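Putative methylthioribose-1-phosphate isomerase (Pyrococcus horikoshii OT3, PDB 6A34) probably interconverts 5-methylthioribose 1-phosphate and 5-methylthioribulose 1-phosphate, an isomerisation in the methionine salvage pathway. Local coordinates at residues 24-29 / 45-50. Numbering follows the deposited sequence.
Sequences VYMINQ and EEVAEA
The N-terminal three-stranded antiparallel sheet packs here against the short helix 44-52 that follows its last strand. V24 and M26, alternate residues of the central strand 23-27, face V47 and A50, one turn apart on the helix. The axes of strand 24-27 and helix 45-50 run 10.1 Å apart and nearly parallel, at 22°.

The two valines meet through methyl groups. CG2 of V24 touches CG2 of V47 at 3.8 Å, and the two side chains cross at about a right angle. M26 reaches further across the interface. Its chain is extended beyond CG (chi2 -177°, chi3 -172°), which carries the thioether to the helix. SD of M26 lies 3.8 Å from CB of A50. CE of M26 touches both helix residues, 4.0 Å from CB of A50 and 4.1 Å from CG1 of V47. The small side chain of A50 thus meets both the sulfur and the terminal methyl. V47 divides its branches: CG2 goes to V24 and CG1 to M26.

No hydrogen bond joins the two segments. The four touching residues are buried, and the interface is apolar. F41 of strand 38-41 packs on M26 and A50, and L96 of helix 82-97 also touches V47. Beyond the strand, Q29 OE1 hydrogen-bonds NH1 of R57, a predicted substrate-binding residue. Helix 44-52 thus lies between the N-terminal sheet and helix 82-97 in this MtnA-subfamily chain. With V24 and M26 turned to the same face of the strand and packed on residues one helical turn apart, this is ordinary alpha/beta packing of a helix on a sheet face.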
ATOM      1  N   VAL A  24      18.823 -13.638  28.750  1.00 41.04           N
ATOM      2  CA  VAL A  24      18.502 -13.461  27.345  1.00 41.65           C
ATOM      3  C   VAL A  24      18.115 -11.999  27.118  1.00 39.45           C
ATOM      4  O   VAL A  24      17.237 -11.474  27.792  1.00 45.17           O
ATOM      5  CB  VAL A  24      17.390 -14.415  26.884  1.00 39.80           C
ATOM      6  CG1 VAL A  24      17.071 -14.223  25.410  1.00 40.93           C
ATOM      7  CG2 VAL A  24      17.748 -15.864  27.154  1.00 41.97           C
ATOM      8  N   TYR A  25      18.801 -11.340  26.188  1.00 39.48           N
ATOM      9  CA  TYR A  25      18.529  -9.926  25.859  1.00 40.20           C
ATOM     10  C   TYR A  25      17.928  -9.828  24.455  1.00 37.44           C
ATOM     11  O   TYR A  25      18.499 -10.355  23.551  1.00 39.52           O
ATOM     12  CB  TYR A  25      19.814  -9.097  25.906  1.00 42.64           C
ATOM     13  CG  TYR A  25      20.500  -8.991  27.253  1.00 46.96           C
ATOM     14  CD1 TYR A  25      21.243 -10.044  27.770  1.00 45.75           C
ATOM     15  CD2 TYR A  25      20.481  -7.807  27.979  1.00 48.00           C
ATOM     16  CE1 TYR A  25      21.909  -9.943  28.983  1.00 53.78           C
ATOM     17  CE2 TYR A  25      21.142  -7.689  29.194  1.00 52.88           C
ATOM     18  CZ  TYR A  25      21.866  -8.759  29.704  1.00 53.12           C
ATOM     19  OH  TYR A  25      22.525  -8.657  30.901  1.00 50.34           O
ATOM     20  N   MET A  26      16.804  -9.109  24.305  1.00 38.28           N
ATOM     21  CA  MET A  26      16.076  -8.967  23.036  1.00 38.73           C
ATOM     22  C   MET A  26      15.754  -7.492  22.782  1.00 40.81           C
ATOM     23  O   MET A  26      15.192  -6.789  23.654  1.00 36.13           O
ATOM     24  CB  MET A  26      14.743  -9.719  23.037  1.00 39.17           C
ATOM     25  CG  MET A  26      14.847 -11.164  23.402  1.00 40.63           C
ATOM     26  SD  MET A  26      13.235 -11.930  23.266  1.00 46.77           S
ATOM     27  CE  MET A  26      13.519 -13.552  23.971  1.00 45.74           C
ATOM     28  N   ILE A  27      16.074  -7.026  21.575  1.00 37.96           N
ATOM     29  CA  ILE A  27      15.499  -5.792  21.117  1.00 40.52           C
ATOM     30  C   ILE A  27      13.978  -5.943  21.216  1.00 36.03           C
ATOM     31  O   ILE A  27      13.461  -6.995  20.882  1.00 38.91           O
ATOM     32  CB  ILE A  27      15.951  -5.451  19.690  1.00 40.30           C
ATOM     33  CG1 ILE A  27      17.446  -5.149  19.657  1.00 39.65           C
ATOM     34  CG2 ILE A  27      15.123  -4.290  19.136  1.00 42.27           C
ATOM     35  CD1 ILE A  27      18.001  -5.030  18.260  1.00 40.45           C
ATOM     36  N   ASN A  28      13.293  -4.923  21.749  1.00 36.21           N
ATOM     37  CA  ASN A  28      11.851  -4.968  21.888  1.00 37.92           C
ATOM     38  C   ASN A  28      11.223  -4.419  20.609  1.00 35.93           C
ATOM     39  O   ASN A  28      11.058  -3.192  20.452  1.00 39.15           O
ATOM     40  CB  ASN A  28      11.320  -4.188  23.090  1.00 40.04           C
ATOM     41  CG  ASN A  28       9.881  -4.546  23.383  1.00 41.04           C
ATOM     42  OD1 ASN A  28       9.097  -4.786  22.460  1.00 45.21           O
ATOM     43  ND2 ASN A  28       9.551  -4.673  24.659  1.00 37.65           N
ATOM     44  N   GLN A  29      10.840  -5.339  19.726  1.00 32.74           N
ATOM     45  CA  GLN A  29      10.354  -4.996  18.391  1.00 36.17           C
ATOM     46  C   GLN A  29       8.889  -4.533  18.468  1.00 39.62           C
ATOM     47  O   GLN A  29       8.383  -4.019  17.475  1.00 39.76           O
ATOM     48  CB  GLN A  29      10.558  -6.180  17.436  1.00 33.02           C
ATOM     49  CG  GLN A  29      12.030  -6.583  17.269  1.00 34.26           C
ATOM     50  CD  GLN A  29      12.300  -7.440  16.051  1.00 34.68           C
ATOM     51  OE1 GLN A  29      11.773  -7.174  14.971  1.00 35.68           O
ATOM     52  NE2 GLN A  29      13.123  -8.475  16.211  1.00 31.51           N
ATOM     53  N   GLU A  45      10.221 -18.765  31.389  1.00 52.51           N
ATOM     54  CA  GLU A  45       8.819 -18.304  31.239  1.00 57.26           C
ATOM     55  C   GLU A  45       8.779 -16.923  30.580  1.00 51.02           C
ATOM     56  O   GLU A  45       7.980 -16.711  29.692  1.00 48.66           O
ATOM     57  CB  GLU A  45       8.086 -18.185  32.579  1.00 65.17           C
ATOM     58  CG  GLU A  45       7.800 -19.514  33.253  1.00 71.99           C
ATOM     59  CD  GLU A  45       8.980 -20.163  33.965  1.00 80.33           C
ATOM     60  OE1 GLU A  45       9.984 -19.453  34.279  1.00 65.19           O
ATOM     61  OE2 GLU A  45       8.901 -21.391  34.199  1.00 92.56           O
ATOM     62  N   GLU A  46       9.641 -16.009  31.044  1.00 46.65           N
ATOM     63  CA  GLU A  46       9.811 -14.659  30.475  1.00 48.20           C
ATOM     64  C   GLU A  46      10.220 -14.712  28.986  1.00 48.34           C
ATOM     65  O   GLU A  46       9.768 -13.885  28.210  1.00 45.99           O
ATOM     66  CB  GLU A  46      10.849 -13.846  31.257  1.00 51.73           C
ATOM     67  CG  GLU A  46      10.451 -13.511  32.688  1.00 52.24           C
ATOM     68  CD  GLU A  46      11.511 -12.763  33.497  1.00 60.43           C
ATOM     69  OE1 GLU A  46      12.684 -12.710  33.053  1.00 53.80           O
ATOM     70  OE2 GLU A  46      11.168 -12.230  34.585  1.00 63.87           O
ATOM     71  N   VAL A  47      11.116 -15.637  28.611  1.00 44.59           N
ATOM     72  CA  VAL A  47      11.588 -15.815  27.223  1.00 45.40           C
ATOM     73  C   VAL A  47      10.428 -16.360  26.373  1.00 49.23           C
ATOM     74  O   VAL A  47      10.200 -15.924  25.252  1.00 46.71           O
ATOM     75  CB  VAL A  47      12.805 -16.770  27.166  1.00 43.92           C
ATOM     76  CG1 VAL A  47      13.162 -17.213  25.759  1.00 43.66           C
ATOM     77  CG2 VAL A  47      14.027 -16.186  27.854  1.00 41.89           C
ATOM     78  N   ALA A  48       9.709 -17.347  26.917  1.00 49.35           N
ATOM     79  CA  ALA A  48       8.590 -17.963  26.211  1.00 50.81           C
ATOM     80  C   ALA A  48       7.534 -16.889  25.906  1.00 47.35           C
ATOM     81  O   ALA A  48       7.084 -16.753  24.778  1.00 43.10           O
ATOM     82  CB  ALA A  48       8.018 -19.118  27.019  1.00 48.73           C
ATOM     83  N   GLU A  49       7.179 -16.113  26.928  1.00 44.41           N
ATOM     84  CA  GLU A  49       6.191 -15.058  26.803  1.00 49.92           C
ATOM     85  C   GLU A  49       6.637 -14.057  25.711  1.00 48.60           C
ATOM     86  O   GLU A  49       5.821 -13.615  24.908  1.00 48.01           O
ATOM     87  CB  GLU A  49       5.964 -14.424  28.182  1.00 54.67           C
ATOM     88  CG  GLU A  49       4.848 -13.390  28.240  1.00 64.92           C
ATOM     89  CD  GLU A  49       3.481 -13.844  27.732  1.00 71.06           C
ATOM     90  OE1 GLU A  49       3.155 -15.061  27.866  1.00 69.58           O
ATOM     91  OE2 GLU A  49       2.743 -12.975  27.187  1.00 65.77           O
ATOM     92  N   ALA A  50       7.936 -13.736  25.662  1.00 45.36           N
ATOM     93  CA  ALA A  50       8.515 -12.760  24.711  1.00 42.28           C
ATOM     94  C   ALA A  50       8.469 -13.304  23.278  1.00 40.13           C
ATOM     95  O   ALA A  50       8.371 -12.539  22.332  1.00 38.38           O
ATOM     96  CB  ALA A  50       9.915 -12.393  25.126  1.00 39.71           C
TER